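Local atomic coordinates of sorbitol dehydrogenase (PDB entry 5ITG), a protein that probably oxidises D-sorbitol to L-sorbose as a dehydrogenase of the mannitol dehydrogenase family, with NADP(H) as the likely cofactor. Residues 168-171 with 172-176. Residues are numbered along the deposited sequence; the frame is centred on the assembly and turned at random.
Sequences VVEA and LRRRW
Val168 to Ala171 each accept from the amide four residues on, Leu172 to Arg175, at N to O distances of 2.9 to 3.0 Å, which defines this piece of helix 164-177 as regular alpha-helix. The helix belongs to the Rossmann domain, where Glu170 and Arg174 lie against helix 111-119 and Val169 and Arg173 against helices 194-209 and 211-220. On one flank Glu170 is shared by two arginines. Arg173 grips it side-on: its NE lies 2.9 Å from Glu170 OE1 and its NH2 2.8 Å from Glu170 OE2, both nitrogens standing above the carboxylate plane, with the two flat groups 52° apart. Arg174 comes across instead, with its guanidinium almost perpendicular to the carboxylate (83°). Its NE donates edge-on, in the guanidinium plane, to the anti side of Glu170 OE2 at 2.8 Å, but well out of the carboxylate plane; a weak bond from NH2 accompanies it. Glu170 can meet both because CG stands anti to the backbone N (chi1 173°) and a bend at chi2 turns the carboxylate along the helix. With an alanine in place of Glu170, Arg174 would probably lose this carboxylate partner and turn more freely, while Arg173 would keep its salt bridge to Asp177. The buried guanidinium of Arg175 donates to the backbone carbonyls of Leu118, Asp120 and Lys181. Two cations converging on OE2 from one face of the carboxylate would be expected to stabilise its ionised form, despite the burial of Glu170.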
ATOM      1  N   VAL A 168      20.985   8.423   3.797  1.00 20.39           N
ATOM      2  CA  VAL A 168      20.369   9.550   3.108  1.00 20.43           C
ATOM      3  C   VAL A 168      20.872  10.898   3.601  1.00 20.53           C
ATOM      4  O   VAL A 168      21.267  11.744   2.801  1.00 22.71           O
ATOM      5  CB  VAL A 168      18.823   9.487   3.238  1.00 20.65           C
ATOM      6  CG1 VAL A 168      18.194  10.789   2.766  1.00 21.08           C
ATOM      7  CG2 VAL A 168      18.295   8.322   2.400  1.00 19.70           C
ATOM      8  N   VAL A 169      20.858  11.105   4.911  1.00 21.31           N
ATOM      9  CA  VAL A 169      21.320  12.371   5.458  1.00 22.29           C
ATOM     10  C   VAL A 169      22.819  12.590   5.225  1.00 23.12           C
ATOM     11  O   VAL A 169      23.233  13.699   4.891  1.00 22.82           O
ATOM     12  CB  VAL A 169      20.967  12.474   6.957  1.00 20.88           C
ATOM     13  CG1 VAL A 169      21.658  13.673   7.590  1.00 21.90           C
ATOM     14  CG2 VAL A 169      19.444  12.616   7.103  1.00 20.95           C
ATOM     15  N   GLU A 170      23.634  11.546   5.382  1.00 23.79           N
ATOM     16  CA  GLU A 170      25.069  11.694   5.141  1.00 23.71           C
ATOM     17  C   GLU A 170      25.296  12.008   3.660  1.00 25.76           C
ATOM     18  O   GLU A 170      26.151  12.824   3.311  1.00 23.90           O
ATOM     19  CB  GLU A 170      25.822  10.416   5.534  1.00 25.99           C
ATOM     20  CG  GLU A 170      27.303  10.405   5.160  1.00 25.81           C
ATOM     21  CD  GLU A 170      28.139  11.464   5.884  1.00 28.71           C
ATOM     22  OE1 GLU A 170      27.597  12.241   6.702  1.00 28.09           O
ATOM     23  OE2 GLU A 170      29.358  11.516   5.625  1.00 28.79           O
ATOM     24  N   ALA A 171      24.526  11.365   2.783  1.00 24.10           N
ATOM     25  CA  ALA A 171      24.670  11.623   1.352  1.00 22.56           C
ATOM     26  C   ALA A 171      24.315  13.081   1.051  1.00 22.76           C
ATOM     27  O   ALA A 171      25.003  13.759   0.279  1.00 21.68           O
ATOM     28  CB  ALA A 171      23.767  10.681   0.552  1.00 23.81           C
ATOM     29  N   LEU A 172      23.241  13.566   1.667  1.00 21.48           N
ATOM     30  CA  LEU A 172      22.817  14.945   1.458  1.00 21.66           C
ATOM     31  C   LEU A 172      23.865  15.923   1.988  1.00 22.50           C
ATOM     32  O   LEU A 172      24.117  16.963   1.379  1.00 21.91           O
ATOM     33  CB  LEU A 172      21.462  15.184   2.130  1.00 21.38           C
ATOM     34  CG  LEU A 172      20.296  14.512   1.393  1.00 22.13           C
ATOM     35  CD1 LEU A 172      19.046  14.512   2.248  1.00 19.85           C
ATOM     36  CD2 LEU A 172      20.057  15.241   0.074  1.00 21.69           C
ATOM     37  N   ARG A 173      24.489  15.584   3.110  1.00 22.90           N
ATOM     38  CA  ARG A 173      25.517  16.451   3.681  1.00 25.45           C
ATOM     39  C   ARG A 173      26.666  16.593   2.687  1.00 26.49           C
ATOM     40  O   ARG A 173      27.097  17.704   2.360  1.00 27.62           O
ATOM     41  CB  ARG A 173      26.053  15.865   4.991  1.00 25.44           C
ATOM     42  CG  ARG A 173      27.066  16.767   5.696  1.00 29.57           C
ATOM     43  CD  ARG A 173      27.746  16.075   6.868  1.00 33.56           C
ATOM     44  NE  ARG A 173      28.630  14.991   6.439  1.00 37.76           N
ATOM     45  CZ  ARG A 173      29.701  15.153   5.664  1.00 40.37           C
ATOM     46  NH1 ARG A 173      30.032  16.360   5.220  1.00 40.53           N
ATOM     47  NH2 ARG A 173      30.447  14.107   5.330  1.00 40.17           N
ATOM     48  N   ARG A 174      27.154  15.457   2.197  1.00 26.40           N
ATOM     49  CA  ARG A 174      28.261  15.452   1.250  1.00 24.91           C
ATOM     50  C   ARG A 174      27.941  16.206  -0.031  1.00 25.02           C
ATOM     51  O   ARG A 174      28.785  16.953  -0.544  1.00 22.10           O
ATOM     52  CB  ARG A 174      28.676  14.012   0.933  1.00 26.04           C
ATOM     53  CG  ARG A 174      29.186  13.267   2.157  1.00 25.89           C
ATOM     54  CD  ARG A 174      29.792  11.928   1.798  1.00 25.37           C
ATOM     55  NE  ARG A 174      30.176  11.192   2.995  1.00 24.55           N
ATOM     56  CZ  ARG A 174      30.759  10.000   2.986  1.00 24.77           C
ATOM     57  NH1 ARG A 174      31.033   9.402   1.834  1.00 23.45           N
ATOM     58  NH2 ARG A 174      31.063   9.404   4.133  1.00 26.10           N
ATOM     59  N   ARG A 175      26.725  16.023  -0.543  1.00 23.78           N
ATOM     60  CA  ARG A 175      26.310  16.710  -1.759  1.00 23.46           C
ATOM     61  C   ARG A 175      26.344  18.216  -1.494  1.00 24.28           C
ATOM     62  O   ARG A 175      26.828  18.994  -2.315  1.00 23.54           O
ATOM     63  CB  ARG A 175      24.895  16.263  -2.179  1.00 23.64           C
ATOM     64  CG  ARG A 175      24.811  14.790  -2.623  1.00 24.24           C
ATOM     65  CD  ARG A 175      23.360  14.309  -2.869  1.00 21.89           C
ATOM     66  NE  ARG A 175      22.769  14.872  -4.084  1.00 24.05           N
ATOM     67  CZ  ARG A 175      22.641  14.225  -5.241  1.00 22.76           C
ATOM     68  NH1 ARG A 175      23.051  12.969  -5.365  1.00 25.16           N
ATOM     69  NH2 ARG A 175      22.118  14.846  -6.291  1.00 24.71           N
ATOM     70  N   TRP A 176      25.844  18.613  -0.328  1.00 23.23           N
ATOM     71  CA  TRP A 176      25.817  20.016   0.056  1.00 24.43           C
ATOM     72  C   TRP A 176      27.230  20.595   0.165  1.00 25.59           C
ATOM     73  O   TRP A 176      27.549  21.606  -0.467  1.00 25.38           O
ATOM     74  CB  TRP A 176      25.079  20.169   1.389  1.00 24.93           C
ATOM     75  CG  TRP A 176      25.028  21.575   1.923  1.00 24.93           C
ATOM     76  CD1 TRP A 176      24.961  22.728   1.198  1.00 25.34           C
ATOM     77  CD2 TRP A 176      24.970  21.962   3.299  1.00 27.03           C
ATOM     78  NE1 TRP A 176      24.865  23.812   2.040  1.00 27.86           N
ATOM     79  CE2 TRP A 176      24.867  23.369   3.335  1.00 26.72           C
ATOM     80  CE3 TRP A 176      24.995  21.256   4.507  1.00 28.79           C
ATOM     81  CZ2 TRP A 176      24.787  24.081   4.529  1.00 27.50           C
ATOM     82  CZ3 TRP A 176      24.914  21.968   5.697  1.00 29.18           C
ATOM     83  CH2 TRP A 176      24.812  23.365   5.698  1.00 28.66           C
TER